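Local atomic coordinates of probable transcriptional regulator (Pseudomonas aeruginosa, PDB entry 2ESN), a protein that probably acts as a LysR-type transcriptional regulator, binding DNA through a helix-turn-helix domain under the control of a substrate-binding domain. Residues C[234-239]-C[250-255]. Sequence-based numbering, arbitrary orientation.
Sequences PTVLAA and LTAPRH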
loop_
_atom_site.group_PDB
_atom_site.type_symbol
_atom_site.label_atom_id
_atom_site.label_comp_id
_atom_site.label_asym_id
_atom_site.label_seq_id
_atom_site.Cartn_x
_atom_site.Cartn_y
_atom_site.Cartn_z
ATOM N N PRO C 234 5.929 -17.440 -16.477
ATOM C CA PRO C 234 5.626 -17.915 -15.136
ATOM C C PRO C 234 4.893 -19.267 -15.121
ATOM O O PRO C 234 4.741 -19.870 -14.042
ATOM C CB PRO C 234 4.703 -16.784 -14.588
ATOM C CG PRO C 234 4.496 -15.810 -15.709
ATOM C CD PRO C 234 4.970 -16.412 -16.952
ATOM N N THR C 235 4.432 -19.737 -16.287
ATOM C CA THR C 235 3.569 -20.932 -16.424
ATOM C C THR C 235 4.379 -22.114 -17.003
ATOM O O THR C 235 4.772 -22.035 -18.175
ATOM C CB THR C 235 2.617 -20.782 -17.651
ATOM O OG1 THR C 235 2.364 -19.430 -18.033
ATOM C CG2 THR C 235 1.452 -21.636 -17.642
ATOM N N VAL C 236 4.498 -23.222 -16.260
ATOM C CA VAL C 236 5.021 -24.512 -16.734
ATOM C C VAL C 236 4.161 -25.112 -17.848
ATOM O O VAL C 236 4.682 -25.607 -18.861
ATOM C CB VAL C 236 5.118 -25.541 -15.585
ATOM C CG1 VAL C 236 5.943 -26.780 -16.005
ATOM C CG2 VAL C 236 5.840 -24.960 -14.504
ATOM N N LEU C 237 2.827 -25.024 -17.709
ATOM C CA LEU C 237 1.999 -25.738 -18.633
ATOM C C LEU C 237 2.006 -25.063 -19.996
ATOM O O LEU C 237 2.117 -25.755 -20.995
ATOM C CB LEU C 237 0.578 -26.001 -18.076
ATOM C CG LEU C 237 0.400 -26.857 -16.818
ATOM C CD1 LEU C 237 -1.148 -26.984 -16.497
ATOM C CD2 LEU C 237 1.096 -28.227 -16.897
ATOM N N ALA C 238 1.926 -23.740 -20.053
ATOM C CA ALA C 238 2.116 -23.078 -21.336
ATOM C C ALA C 238 3.541 -23.341 -21.874
ATOM O O ALA C 238 3.718 -23.419 -23.078
ATOM C CB ALA C 238 1.829 -21.592 -21.247
ATOM N N ALA C 239 4.523 -23.424 -20.977
ATOM C CA ALA C 239 5.938 -23.599 -21.385
ATOM C C ALA C 239 6.141 -24.929 -22.102
ATOM O O ALA C 239 6.919 -25.024 -23.049
ATOM C CB ALA C 239 6.849 -23.560 -20.155
ATOM N N LEU C 250 13.345 -27.209 -22.274
ATOM C CA LEU C 250 12.710 -26.762 -21.065
ATOM C C LEU C 250 13.066 -27.765 -19.999
ATOM O O LEU C 250 12.973 -28.960 -20.232
ATOM C CB LEU C 250 11.177 -26.659 -21.236
ATOM C CG LEU C 250 10.325 -26.562 -19.937
ATOM C CD1 LEU C 250 10.471 -25.159 -19.280
ATOM C CD2 LEU C 250 8.833 -26.838 -20.229
ATOM N N THR C 251 13.467 -27.304 -18.826
ATOM C CA THR C 251 13.825 -28.252 -17.730
ATOM C C THR C 251 12.719 -28.084 -16.664
ATOM O O THR C 251 12.614 -27.011 -16.053
ATOM C CB THR C 251 15.234 -27.951 -17.162
ATOM O OG1 THR C 251 16.159 -27.763 -18.281
ATOM C CG2 THR C 251 15.660 -29.083 -16.152
ATOM N N ALA C 252 11.868 -29.110 -16.523
ATOM C CA ALA C 252 10.529 -28.952 -15.941
ATOM C C ALA C 252 10.258 -30.120 -15.016
ATOM O O ALA C 252 10.795 -31.191 -15.224
ATOM C CB ALA C 252 9.439 -29.032 -17.045
ATOM N N PRO C 253 9.344 -29.929 -14.061
ATOM C CA PRO C 253 8.833 -31.034 -13.315
ATOM C C PRO C 253 8.299 -32.150 -14.194
ATOM O O PRO C 253 7.454 -31.915 -15.102
ATOM C CB PRO C 253 7.702 -30.418 -12.472
ATOM C CG PRO C 253 8.068 -28.888 -12.393
ATOM C CD PRO C 253 8.749 -28.620 -13.689
ATOM N N ARG C 254 8.752 -33.362 -13.875
ATOM C CA ARG C 254 8.337 -34.584 -14.569
ATOM C C ARG C 254 6.818 -34.876 -14.512
ATOM O O ARG C 254 6.173 -35.233 -15.518
ATOM C CB ARG C 254 9.191 -35.772 -14.117
ATOM C CG ARG C 254 8.935 -37.068 -14.954
ATOM C CD ARG C 254 9.663 -38.251 -14.302
ATOM N NE ARG C 254 9.506 -39.528 -15.042
ATOM C CZ ARG C 254 8.579 -40.497 -14.813
ATOM N NH1 ARG C 254 8.567 -41.599 -15.552
ATOM N NH2 ARG C 254 7.625 -40.389 -13.888
ATOM N N HIS C 255 6.209 -34.645 -13.359
ATOM C CA HIS C 255 4.791 -34.867 -13.235
ATOM C C HIS C 255 4.056 -34.052 -14.277
ATOM O O HIS C 255 3.128 -34.552 -14.863
ATOM C CB HIS C 255 4.327 -34.414 -11.827
ATOM C CG HIS C 255 2.895 -34.778 -11.497
ATOM N ND1 HIS C 255 2.434 -36.083 -11.483
ATOM C CD2 HIS C 255 1.849 -34.007 -11.112
ATOM C CE1 HIS C 255 1.165 -36.092 -11.120
ATOM N NE2 HIS C 255 0.783 -34.842 -10.906
#
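A239, one turn into helix 236-244, receives the branched end of L250 from strand 249-253, and this is the tightly packed part of the contact. The methyl CD2 of L250 lies 3.8 Å from CB of A239 and equally close to its carbonyl carbon, while CD1 of L250 stands a little further off, 4.1 Å from the same CB. Both methyls of the leucine thus bear on the single CB of A239. With CG set opposite the backbone N (chi1 164°), L250 extends its fork toward the helix.

The fit slackens along the strand, where V236 reaches out with CG1 alone. That methyl, placed anti to the backbone N (chi1 -168°), comes to 4.1 Å from CD of P253 and 4.3 Å from CB of A252, the valine and proline side chains crossing at a slant. No hydrogen bond joins the two segments, and the side chains that meet are all apolar; the looser end is nevertheless buried rather than open to solvent, and Y110 of helix 109-126 packs on both V236 and P253.

Within the LysR substrate-binding domain the contact seats the first turn of helix 236-244 against a sheet strand. D109 accepts hydrogen bonds from the backbone N of V236 and of L237 at the start of that helix, and L237 meets its counterpart in a second subunit. V206 of the parallel strand 202-206 touches V236, A239 and L250, whereas strand 168-183 pairs antiparallel with the other edge of strand 249-253, its backbone bonds running from L250 through A252 to R254, the first residue of helix 254-264.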